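Local coordinates for protein CG5036 (PDB 4IGU) that probably speeds GTP hydrolysis by G-protein alpha subunits and may also restrain their release of GDP, through its RGS domain, at residues S25-M30 with Q118-M123; K37-F42 with R125-R130; I52-A57 with E79-I84; S48-L53 with R88-D93. All coordinates share one frame; numbering follows the deposited sequence.

From the N terminus, helix 26-30 opens contact 1 and helix 33-45 opens contact 2, both closing more than eighty residues later on helix 113-132. Their segments alternate along the chain, so these two loops cross. Nested inside both are contacts 4 and 3, which start from overlapping parts (48-53 and 52-57, sharing Ile52 and Leu53) in the first half of helix 50-61. Contact 3 closes first, at the end of helix 67-81; contact 4 closes a little later, on the loop before helix 94-103. Contacts 3 and 4 thus tie helix 50-61 to the end of helix 67-81 and the loop that follows it, while contacts 1 and 2 fasten the N-terminal helices to helix 113-132.

Contact 1. Residues S25-M30 with Q118-M123; sequences SFDKLM and QIYTLM
Phe26 and Tyr120 bring their rings together where the short helix 26-30 of the RGS fold crosses segment 118-123 of the long helix 113-132 at 111° between N-to-C directions. The aromatic pair is oblique: the centroids of the Phe26 and Tyr120 rings are 4.8 Å apart and their planes make 53°. Phe26 CE2 nevertheless sits over one face of the tyrosine, 3.4 Å above its plane and displaced toward the rim. With CG swung anti to the backbone N (chi1 -176°), Tyr120 extends toward helix 26-30.

Apolar contacts fill in around the rings. Met30 CG lies over a face of Phe26 and also touches Tyr120 CE2 at 3.9 Å, while Phe26 CZ meets Met123 CB at 3.7 Å. The two methionine chains cross at about a right angle and meet through their CE methyls.

The polar part runs through one water, as no direct hydrogen bond joins the segments. Asp27 is mainly paired with Lys31. An alanine at Tyr120 would probably leave Phe26 CD2 and CE2 without the ring they pack on and the bridging water without its phenol partner. That water lies 2.7 Å from Tyr120 OH and donates to Asp27 OD1 at 2.8 Å.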
# COMPACT_ATOMS: atom_id res chain seq x y z
N SER A 25 9.61 8.61 -9.10
CA SER A 25 9.72 7.21 -8.71
C SER A 25 8.60 6.83 -7.75
O SER A 25 8.12 7.68 -7.00
CB SER A 25 11.07 6.92 -8.06
OG SER A 25 11.14 7.50 -6.76
N PHE A 26 8.21 5.56 -7.78
CA PHE A 26 7.20 5.01 -6.87
C PHE A 26 7.65 5.20 -5.43
O PHE A 26 6.85 5.51 -4.54
CB PHE A 26 6.99 3.53 -7.21
CG PHE A 26 5.84 2.89 -6.47
CD1 PHE A 26 4.60 3.51 -6.42
CD2 PHE A 26 6.01 1.66 -5.85
CE1 PHE A 26 3.54 2.91 -5.75
CE2 PHE A 26 4.96 1.05 -5.18
CZ PHE A 26 3.72 1.68 -5.12
N ASP A 27 8.95 5.04 -5.20
CA ASP A 27 9.54 5.20 -3.87
C ASP A 27 9.18 6.57 -3.28
O ASP A 27 8.77 6.67 -2.13
CB ASP A 27 11.06 5.05 -3.96
CG ASP A 27 11.71 4.96 -2.60
OD1 ASP A 27 11.50 3.94 -1.91
OD2 ASP A 27 12.45 5.89 -2.22
N LYS A 28 9.34 7.61 -4.10
CA LYS A 28 9.02 8.98 -3.72
C LYS A 28 7.57 9.09 -3.31
O LYS A 28 7.23 9.72 -2.30
CB LYS A 28 9.26 9.92 -4.89
CG LYS A 28 10.71 10.26 -5.14
CD LYS A 28 11.22 11.22 -4.09
CE LYS A 28 12.65 11.64 -4.40
NZ LYS A 28 13.54 10.46 -4.54
N LEU A 29 6.70 8.48 -4.12
CA LEU A 29 5.27 8.48 -3.85
C LEU A 29 5.02 7.79 -2.51
O LEU A 29 4.40 8.36 -1.62
CB LEU A 29 4.52 7.79 -5.00
CG LEU A 29 3.00 7.63 -4.89
CD1 LEU A 29 2.37 8.98 -4.70
CD2 LEU A 29 2.43 6.97 -6.13
N MET A 30 5.55 6.58 -2.36
CA MET A 30 5.28 5.77 -1.17
C MET A 30 5.88 6.31 0.13
O MET A 30 5.43 5.96 1.22
CB MET A 30 5.70 4.32 -1.41
CG MET A 30 4.88 3.61 -2.47
SD MET A 30 3.13 3.47 -1.99
CE MET A 30 3.23 2.05 -0.87
N GLN A 118 5.13 -8.85 -2.84
CA GLN A 118 4.32 -9.16 -4.01
C GLN A 118 3.29 -8.05 -4.26
O GLN A 118 3.07 -7.61 -5.40
CB GLN A 118 3.64 -10.51 -3.78
CG GLN A 118 2.95 -11.11 -4.98
CD GLN A 118 2.91 -12.64 -4.91
OE1 GLN A 118 1.87 -13.24 -4.58
NE2 GLN A 118 4.03 -13.27 -5.22
N ILE A 119 2.67 -7.57 -3.19
CA ILE A 119 1.68 -6.49 -3.33
C ILE A 119 2.34 -5.13 -3.65
O ILE A 119 1.80 -4.35 -4.44
CB ILE A 119 0.77 -6.40 -2.09
CG1 ILE A 119 0.01 -7.72 -1.88
CG2 ILE A 119 -0.21 -5.23 -2.22
CD1 ILE A 119 -0.79 -8.15 -3.09
N TYR A 120 3.49 -4.84 -3.05
CA TYR A 120 4.23 -3.62 -3.43
C TYR A 120 4.62 -3.63 -4.91
O TYR A 120 4.53 -2.62 -5.60
CB TYR A 120 5.47 -3.44 -2.55
CG TYR A 120 6.25 -2.16 -2.80
CD1 TYR A 120 7.24 -2.10 -3.78
CD2 TYR A 120 6.03 -1.02 -2.03
CE1 TYR A 120 7.97 -0.93 -4.00
CE2 TYR A 120 6.76 0.15 -2.24
CZ TYR A 120 7.72 0.19 -3.23
OH TYR A 120 8.44 1.36 -3.43
N THR A 121 5.07 -4.79 -5.40
CA THR A 121 5.48 -4.95 -6.79
C THR A 121 4.28 -4.77 -7.71
O THR A 121 4.38 -4.19 -8.80
CB THR A 121 6.13 -6.33 -7.03
OG1 THR A 121 7.29 -6.46 -6.19
CG2 THR A 121 6.54 -6.51 -8.49
N LEU A 122 3.13 -5.27 -7.26
CA LEU A 122 1.87 -5.13 -7.98
C LEU A 122 1.49 -3.66 -8.15
O LEU A 122 1.21 -3.21 -9.26
CB LEU A 122 0.79 -5.89 -7.21
CG LEU A 122 -0.66 -5.87 -7.70
CD1 LEU A 122 -0.68 -6.17 -9.16
CD2 LEU A 122 -1.47 -6.91 -6.94
N MET A 123 1.45 -2.91 -7.05
CA MET A 123 1.14 -1.48 -7.11
C MET A 123 2.16 -0.75 -7.98
O MET A 123 1.83 0.17 -8.73
CB MET A 123 1.12 -0.87 -5.71
CG MET A 123 -0.10 -1.26 -4.87
SD MET A 123 -0.05 -0.48 -3.24
CE MET A 123 1.49 -1.14 -2.56
O HOH W 1 9.19 2.63 -1.19

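Contact 2. Residues K37-F42 with R125-R130; sequences KVFQNF and RDSYPR
Arg130, whose CB packs 4.0 Å from Phe42 CZ, grips Asp126 one turn earlier with both terminal nitrogens. NH1 of Arg130 reaches Asp126 OD1 at 3.0 Å, and NH2 of Arg130 reaches Asp126 OD2 at 3.1 Å. The carboxylate oxygens lie close to the guanidinium plane, yet the guanidinium approaches them from above the carboxylate, about 60° out of its plane. Arg130 NE adds a salt bridge to Glu46, so the arginine joins two acids.

Across the contact the evidence is for packing, without a hydrogen bond between the segments. Both phenylalanines hold CG anti to the backbone N (chi1 -171° for Phe39), which directs their rings at the other helix. Phe39 CZ meets Ser127 OG at 3.6 Å, and Phe39 CE1 approaches Tyr128 CA at 4.1 Å. Phe42 CE2 reaches Ser127 O at 3.5 Å, and its CZ comes to 3.7 Å from Arg130 C, so this ring packs largely on backbone. The Ser127 hydroxyl itself is hydrogen-bonded to Met123 O. Segment 125-130 is kinked, with a wider pi-type turn at 125-127.

Segments 37-42 and 125-130, on helices 33-45 and 113-132, run at 104° to each other, and Phe39 joins them to the rest of the RGS domain: it also packs on Leu29 of helix 26-30, Ile52 of helix 50-61 and, edge-to-face, Phe131.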
# COMPACT_ATOMS: atom_id res chain seq x y z
N LYS A 37 -1.97 9.07 0.31
CA LYS A 37 -3.42 9.32 0.37
C LYS A 37 -4.03 9.54 -1.01
O LYS A 37 -5.06 8.96 -1.33
CB LYS A 37 -3.71 10.53 1.26
CG LYS A 37 -3.25 10.37 2.69
CD LYS A 37 -3.73 11.54 3.54
CE LYS A 37 -3.08 11.50 4.93
NZ LYS A 37 -3.37 12.74 5.71
N VAL A 38 -3.38 10.37 -1.82
CA VAL A 38 -3.84 10.60 -3.18
C VAL A 38 -3.78 9.29 -3.96
O VAL A 38 -4.71 8.98 -4.72
CB VAL A 38 -3.00 11.67 -3.90
CG1 VAL A 38 -3.48 11.87 -5.34
CG2 VAL A 38 -3.06 12.98 -3.13
N PHE A 39 -2.70 8.53 -3.77
CA PHE A 39 -2.56 7.23 -4.43
C PHE A 39 -3.65 6.27 -3.96
O PHE A 39 -4.27 5.58 -4.78
CB PHE A 39 -1.17 6.62 -4.20
CG PHE A 39 -0.91 5.39 -5.04
CD1 PHE A 39 -1.12 5.42 -6.42
CD2 PHE A 39 -0.42 4.21 -4.47
CE1 PHE A 39 -0.88 4.32 -7.21
CE2 PHE A 39 -0.17 3.09 -5.26
CZ PHE A 39 -0.40 3.14 -6.63
N GLN A 40 -3.88 6.22 -2.65
CA GLN A 40 -4.96 5.39 -2.11
C GLN A 40 -6.33 5.81 -2.67
O GLN A 40 -7.18 4.96 -2.93
CB GLN A 40 -4.99 5.44 -0.58
CG GLN A 40 -6.01 4.50 0.06
CD GLN A 40 -6.11 4.65 1.58
OE1 GLN A 40 -7.18 4.50 2.15
NE2 GLN A 40 -4.98 4.94 2.22
N ASN A 41 -6.53 7.12 -2.86
CA ASN A 41 -7.79 7.59 -3.45
C ASN A 41 -7.94 7.11 -4.88
O ASN A 41 -9.03 6.72 -5.32
CB ASN A 41 -7.89 9.12 -3.41
CG ASN A 41 -8.21 9.65 -2.01
OD1 ASN A 41 -8.66 8.90 -1.15
ND2 ASN A 41 -7.98 10.94 -1.80
N PHE A 42 -6.84 7.11 -5.61
CA PHE A 42 -6.84 6.60 -6.97
C PHE A 42 -7.12 5.10 -7.00
O PHE A 42 -7.86 4.63 -7.86
CB PHE A 42 -5.51 6.89 -7.65
CG PHE A 42 -5.39 6.25 -9.00
CD1 PHE A 42 -6.13 6.74 -10.08
CD2 PHE A 42 -4.55 5.16 -9.20
CE1 PHE A 42 -6.03 6.15 -11.32
CE2 PHE A 42 -4.45 4.57 -10.44
CZ PHE A 42 -5.19 5.06 -11.51
N ARG A 125 3.97 -1.82 -10.53
CA ARG A 125 4.01 -2.15 -11.95
C ARG A 125 2.67 -1.97 -12.64
O ARG A 125 2.61 -1.69 -13.84
CB ARG A 125 4.49 -3.59 -12.12
CG ARG A 125 5.94 -3.81 -11.71
CD ARG A 125 6.87 -3.34 -12.80
NE ARG A 125 7.83 -2.33 -12.35
CZ ARG A 125 8.97 -2.61 -11.71
NH1 ARG A 125 9.28 -3.87 -11.43
NH2 ARG A 125 9.79 -1.62 -11.36
N ASP A 126 1.59 -2.16 -11.90
CA ASP A 126 0.26 -2.15 -12.52
C ASP A 126 -0.44 -0.81 -12.31
O ASP A 126 -0.70 -0.07 -13.26
CB ASP A 126 -0.59 -3.31 -11.97
CG ASP A 126 -1.93 -3.44 -12.67
OD1 ASP A 126 -1.95 -3.60 -13.91
OD2 ASP A 126 -2.97 -3.37 -11.99
N SER A 127 -0.74 -0.48 -11.06
CA SER A 127 -1.54 0.70 -10.76
C SER A 127 -0.76 2.02 -10.79
O SER A 127 -1.34 3.08 -11.05
CB SER A 127 -2.29 0.52 -9.44
OG SER A 127 -1.40 0.17 -8.40
N TYR A 128 0.55 1.96 -10.53
CA TYR A 128 1.35 3.18 -10.50
C TYR A 128 1.49 3.88 -11.86
O TYR A 128 1.33 5.10 -11.95
CB TYR A 128 2.71 2.95 -9.82
CG TYR A 128 3.67 4.13 -9.85
CD1 TYR A 128 3.38 5.31 -9.18
CD2 TYR A 128 4.88 4.03 -10.51
CE1 TYR A 128 4.27 6.37 -9.20
CE2 TYR A 128 5.78 5.08 -10.53
CZ TYR A 128 5.47 6.25 -9.88
OH TYR A 128 6.37 7.29 -9.90
N PRO A 129 1.82 3.12 -12.93
CA PRO A 129 1.81 3.79 -14.24
C PRO A 129 0.47 4.43 -14.58
O PRO A 129 0.46 5.53 -15.14
CB PRO A 129 2.11 2.64 -15.21
CG PRO A 129 3.01 1.74 -14.42
CD PRO A 129 2.47 1.79 -13.00
N ARG A 130 -0.65 3.78 -14.24
CA ARG A 130 -1.97 4.34 -14.52
C ARG A 130 -2.27 5.58 -13.66
O ARG A 130 -2.91 6.53 -14.13
CB ARG A 130 -3.08 3.29 -14.35
CG ARG A 130 -3.07 2.19 -15.41
CD ARG A 130 -4.37 1.37 -15.36
NE ARG A 130 -4.66 0.84 -14.03
CZ ARG A 130 -4.26 -0.36 -13.61
NH1 ARG A 130 -3.55 -1.14 -14.41
NH2 ARG A 130 -4.57 -0.78 -12.39

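Contact 3. Residues I52-A57 with E79-I84; sequences ILFWLA and EDYISI
Phe54 and Tyr81 bring their CA atoms to 6.2 Å where helix 50-61 passes the end of helix 67-81, and Ile82 is the first residue there to leave helical phi/psi. The two helices are consecutive members of the helical bundle of the RGS fold, and the segments bury 227 Å² between them without any hydrogen bond.

Tyr81 carries most of the contact. Its CG stands anti to the carbonyl carbon (chi1 -57°), laying the ring flat against the backbone of helix 50-61: Phe54 CA is 3.8 Å above the plane of the Tyr81 ring, over its centre. Phe54 CB makes a CH-pi contact on the same face, 4.0 Å from the Tyr81 centroid and 21° off the normal. The opposite face is taken at its rim by Asp80 CB, so the phenol is held between its own chain and the neighbouring helix.

The Phe54 ring turns its edge toward the face of Tyr81 in an offset edge-to-face pair, centroids of the two rings 5.8 Å apart and planes at 60°. Its CD1 also touches Tyr81 CB at 3.6 Å. Two more side chains touch the phenol: Ala57 CB packs on Tyr81 CE2 at 4.0 Å, and Leu53 CB lies 3.5 Å from Tyr81 OH.

Beyond the segments, Phe54 continues inward onto Ile119 and Ala115 of helix 113-132, and the Tyr81 backbone is hydrogen-bonded to that of Val90. Farther round the Phe54 ring, CE1 rests 4.0 Å from the CD1 methyl of Ile82.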
# COMPACT_ATOMS: atom_id res chain seq x y z
N ILE A 52 -2.92 -1.14 -0.97
CA ILE A 52 -2.13 -0.22 -0.16
C ILE A 52 -2.48 -0.31 1.34
O ILE A 52 -1.61 -0.13 2.21
CB ILE A 52 -2.21 1.25 -0.69
CG1 ILE A 52 -1.06 2.08 -0.15
CG2 ILE A 52 -3.59 1.86 -0.37
CD1 ILE A 52 -0.93 3.45 -0.78
N LEU A 53 -3.73 -0.60 1.65
CA LEU A 53 -4.12 -0.74 3.04
C LEU A 53 -3.42 -1.97 3.66
O LEU A 53 -2.94 -1.91 4.81
CB LEU A 53 -5.65 -0.82 3.17
CG LEU A 53 -6.34 0.52 2.84
CD1 LEU A 53 -7.82 0.35 2.52
CD2 LEU A 53 -6.17 1.49 4.01
N PHE A 54 -3.33 -3.06 2.91
CA PHE A 54 -2.58 -4.23 3.38
C PHE A 54 -1.12 -3.86 3.56
O PHE A 54 -0.51 -4.18 4.59
CB PHE A 54 -2.71 -5.39 2.37
CG PHE A 54 -1.76 -6.55 2.62
CD1 PHE A 54 -1.91 -7.37 3.74
CD2 PHE A 54 -0.76 -6.85 1.71
CE1 PHE A 54 -1.06 -8.45 3.95
CE2 PHE A 54 0.11 -7.93 1.92
CZ PHE A 54 -0.04 -8.73 3.04
N TRP A 55 -0.57 -3.16 2.58
CA TRP A 55 0.84 -2.77 2.62
C TRP A 55 1.13 -1.87 3.83
O TRP A 55 2.13 -2.03 4.52
CB TRP A 55 1.28 -2.09 1.31
CG TRP A 55 2.78 -1.88 1.24
CD1 TRP A 55 3.71 -2.76 0.78
CD2 TRP A 55 3.51 -0.73 1.70
NE1 TRP A 55 4.97 -2.23 0.90
CE2 TRP A 55 4.87 -0.98 1.47
CE3 TRP A 55 3.13 0.49 2.28
CZ2 TRP A 55 5.87 -0.05 1.79
CZ3 TRP A 55 4.12 1.41 2.60
CH2 TRP A 55 5.47 1.13 2.35
N LEU A 56 0.24 -0.92 4.09
CA LEU A 56 0.40 -0.07 5.26
C LEU A 56 0.25 -0.86 6.57
O LEU A 56 0.92 -0.57 7.57
CB LEU A 56 -0.60 1.08 5.20
CG LEU A 56 -0.35 2.07 4.07
CD1 LEU A 56 -1.56 2.97 3.91
CD2 LEU A 56 0.90 2.89 4.35
N ALA A 57 -0.63 -1.85 6.57
CA ALA A 57 -0.84 -2.65 7.78
C ALA A 57 0.41 -3.45 8.11
O ALA A 57 0.75 -3.62 9.29
CB ALA A 57 -2.06 -3.58 7.62
N GLU A 79 -7.09 -11.85 8.53
CA GLU A 79 -8.55 -11.85 8.40
C GLU A 79 -9.06 -10.76 7.44
O GLU A 79 -9.99 -10.99 6.66
CB GLU A 79 -9.20 -11.65 9.78
CG GLU A 79 -10.70 -11.88 9.75
CD GLU A 79 -11.39 -11.53 11.05
OE1 GLU A 79 -10.68 -11.29 12.07
OE2 GLU A 79 -12.64 -11.50 11.05
N ASP A 80 -8.45 -9.58 7.50
CA ASP A 80 -8.94 -8.43 6.75
C ASP A 80 -8.47 -8.40 5.30
O ASP A 80 -9.16 -7.83 4.45
CB ASP A 80 -8.51 -7.12 7.42
CG ASP A 80 -9.28 -6.83 8.71
OD1 ASP A 80 -10.39 -7.38 8.92
OD2 ASP A 80 -8.77 -6.02 9.51
N TYR A 81 -7.32 -9.00 5.01
CA TYR A 81 -6.72 -8.88 3.67
C TYR A 81 -6.40 -10.15 2.91
O TYR A 81 -6.18 -10.10 1.69
CB TYR A 81 -5.45 -8.04 3.74
CG TYR A 81 -5.68 -6.68 4.32
CD1 TYR A 81 -6.42 -5.73 3.62
CD2 TYR A 81 -5.17 -6.35 5.56
CE1 TYR A 81 -6.64 -4.47 4.15
CE2 TYR A 81 -5.38 -5.10 6.10
CZ TYR A 81 -6.11 -4.16 5.39
OH TYR A 81 -6.32 -2.92 5.93
N ILE A 82 -6.36 -11.29 3.59
CA ILE A 82 -5.89 -12.52 2.94
C ILE A 82 -6.93 -13.63 2.98
O ILE A 82 -7.09 -14.39 2.00
CB ILE A 82 -4.57 -13.02 3.57
CG1 ILE A 82 -3.53 -11.89 3.50
CG2 ILE A 82 -4.08 -14.29 2.88
CD1 ILE A 82 -2.17 -12.27 4.08
N SER A 83 -7.66 -13.73 4.09
CA SER A 83 -8.66 -14.79 4.27
C SER A 83 -9.87 -14.59 3.36
O SER A 83 -10.14 -13.47 2.93
CB SER A 83 -9.14 -14.80 5.72
OG SER A 83 -10.18 -15.74 5.88
N ILE A 84 -10.63 -15.67 3.12
CA ILE A 84 -11.95 -15.57 2.48
C ILE A 84 -12.91 -14.67 3.26
O ILE A 84 -13.89 -14.17 2.71
CB ILE A 84 -12.60 -16.95 2.31
CG1 ILE A 84 -12.82 -17.61 3.68
CG2 ILE A 84 -11.73 -17.82 1.42
CD1 ILE A 84 -13.04 -19.11 3.63

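Contact 4. Residues S48-L53 with R88-D93; sequences SEENIL and REVSLD
The Arg88 guanidinium receives two carboxylates at its edge, near its plane, from Glu50 through OE2 and from Glu49 through OE1. The carboxylates are themselves steeply turned, 56° from the guanidinium plane for Glu50 and 67° for Glu49, so neither makes a flat, two-pronged pair. Arg88 NE lies 3.1 Å from both OE1 and OE2 of Glu50, and these bonds are bent and weak. NH2 of Arg88 adds a looser salt bridge to Glu49 OE1 at 3.6 Å, completing a three-residue network. Glu50 gets there by bending: CG lies between the backbone N and carbonyl carbon (chi1 65°), and the chain folds again at chi2.

Two waters continue the link. One donates both to Glu50 OE2 and to Glu89 O, each at 2.6 Å. The other donates to Asn51 OD1 at 2.7 Å and accepts from Ser91 N. Val90, between Glu89 and Ser91 in the chain, packs its CG1 against Asn51 OD1 at 3.5 Å and against Glu50 O at 3.6 Å. An alanine in place of Glu50 would probably leave Arg88 NE without its carboxylate and the first water with one acceptor fewer.

In related RGS domains the matching helix start and loop help form the surface that meets the G-alpha switch regions, and the same is probable here. The contact fastens the start of helix 50-61 to the loop between helices 67-81 and 94-103, while helix 113-132 packs on both through Ile119, which touches Asn51 and Val90.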
# COMPACT_ATOMS: atom_id res chain seq x y z
N SER A 48 -9.07 -1.29 -5.88
CA SER A 48 -7.91 -2.06 -5.44
C SER A 48 -7.23 -1.42 -4.23
O SER A 48 -6.06 -1.68 -3.97
CB SER A 48 -6.90 -2.23 -6.58
OG SER A 48 -6.45 -0.97 -7.06
N GLU A 49 -7.97 -0.60 -3.49
CA GLU A 49 -7.37 0.09 -2.35
C GLU A 49 -6.92 -0.87 -1.25
O GLU A 49 -6.11 -0.50 -0.40
CB GLU A 49 -8.30 1.19 -1.79
CG GLU A 49 -9.40 0.70 -0.88
CD GLU A 49 -10.60 0.19 -1.65
OE1 GLU A 49 -10.49 0.01 -2.88
OE2 GLU A 49 -11.65 -0.03 -1.01
N GLU A 50 -7.40 -2.11 -1.29
CA GLU A 50 -6.97 -3.12 -0.32
C GLU A 50 -5.48 -3.41 -0.45
O GLU A 50 -4.85 -3.87 0.51
CB GLU A 50 -7.76 -4.42 -0.46
CG GLU A 50 -7.54 -5.13 -1.78
CD GLU A 50 -8.52 -4.68 -2.84
OE1 GLU A 50 -9.24 -3.69 -2.58
OE2 GLU A 50 -8.58 -5.33 -3.90
N ASN A 51 -4.92 -3.15 -1.63
CA ASN A 51 -3.49 -3.35 -1.84
C ASN A 51 -2.62 -2.43 -0.97
O ASN A 51 -1.68 -2.88 -0.32
CB ASN A 51 -3.15 -3.17 -3.33
CG ASN A 51 -3.53 -4.38 -4.15
OD1 ASN A 51 -3.76 -5.45 -3.61
ND2 ASN A 51 -3.59 -4.21 -5.48
N ILE A 52 -2.92 -1.14 -0.97
CA ILE A 52 -2.13 -0.22 -0.16
C ILE A 52 -2.48 -0.31 1.34
O ILE A 52 -1.61 -0.13 2.21
CB ILE A 52 -2.21 1.25 -0.69
CG1 ILE A 52 -1.06 2.08 -0.15
CG2 ILE A 52 -3.59 1.86 -0.37
CD1 ILE A 52 -0.93 3.45 -0.78
N LEU A 53 -3.73 -0.60 1.65
CA LEU A 53 -4.12 -0.74 3.04
C LEU A 53 -3.42 -1.97 3.66
O LEU A 53 -2.94 -1.91 4.81
CB LEU A 53 -5.65 -0.82 3.17
CG LEU A 53 -6.34 0.52 2.84
CD1 LEU A 53 -7.82 0.35 2.52
CD2 LEU A 53 -6.17 1.49 4.01
N ARG A 88 -12.52 -8.04 0.30
CA ARG A 88 -11.84 -8.29 -0.96
C ARG A 88 -10.37 -8.54 -0.69
O ARG A 88 -9.63 -7.61 -0.33
CB ARG A 88 -11.99 -7.12 -1.94
CG ARG A 88 -11.27 -7.38 -3.28
CD ARG A 88 -11.78 -6.47 -4.41
NE ARG A 88 -11.64 -5.06 -4.07
CZ ARG A 88 -12.66 -4.22 -3.88
NH1 ARG A 88 -13.91 -4.63 -4.03
NH2 ARG A 88 -12.41 -2.96 -3.55
N GLU A 89 -9.94 -9.78 -0.86
CA GLU A 89 -8.58 -10.13 -0.49
C GLU A 89 -7.57 -9.62 -1.51
O GLU A 89 -7.90 -9.44 -2.69
CB GLU A 89 -8.45 -11.65 -0.28
CG GLU A 89 -8.56 -12.47 -1.55
CD GLU A 89 -9.06 -13.89 -1.28
OE1 GLU A 89 -8.81 -14.77 -2.14
OE2 GLU A 89 -9.71 -14.11 -0.24
N VAL A 90 -6.34 -9.38 -1.05
CA VAL A 90 -5.24 -9.09 -1.95
C VAL A 90 -4.89 -10.36 -2.73
O VAL A 90 -5.14 -11.47 -2.24
CB VAL A 90 -3.99 -8.57 -1.20
CG1 VAL A 90 -4.26 -7.20 -0.57
CG2 VAL A 90 -3.54 -9.58 -0.13
N SER A 91 -4.34 -10.21 -3.92
CA SER A 91 -4.07 -11.35 -4.79
C SER A 91 -2.70 -11.94 -4.49
O SER A 91 -1.68 -11.28 -4.71
CB SER A 91 -4.14 -10.94 -6.27
OG SER A 91 -5.32 -10.21 -6.55
N LEU A 92 -2.67 -13.17 -3.99
CA LEU A 92 -1.42 -13.85 -3.66
C LEU A 92 -1.40 -15.22 -4.34
O LEU A 92 -2.43 -15.90 -4.37
CB LEU A 92 -1.27 -14.03 -2.15
CG LEU A 92 -1.35 -12.78 -1.26
CD1 LEU A 92 -1.34 -13.16 0.22
CD2 LEU A 92 -0.22 -11.84 -1.57
N ASP A 93 -0.25 -15.63 -4.86
CA ASP A 93 -0.14 -16.97 -5.46
C ASP A 93 -0.09 -18.05 -4.37
O ASP A 93 0.15 -17.74 -3.21
CB ASP A 93 1.05 -17.06 -6.44
CG ASP A 93 2.40 -16.76 -5.76
OD1 ASP A 93 2.66 -17.29 -4.66
OD2 ASP A 93 3.20 -15.99 -6.34
O HOH W 2 -7.56 -7.64 -4.54
O HOH W 3 -4.45 -7.72 -5.00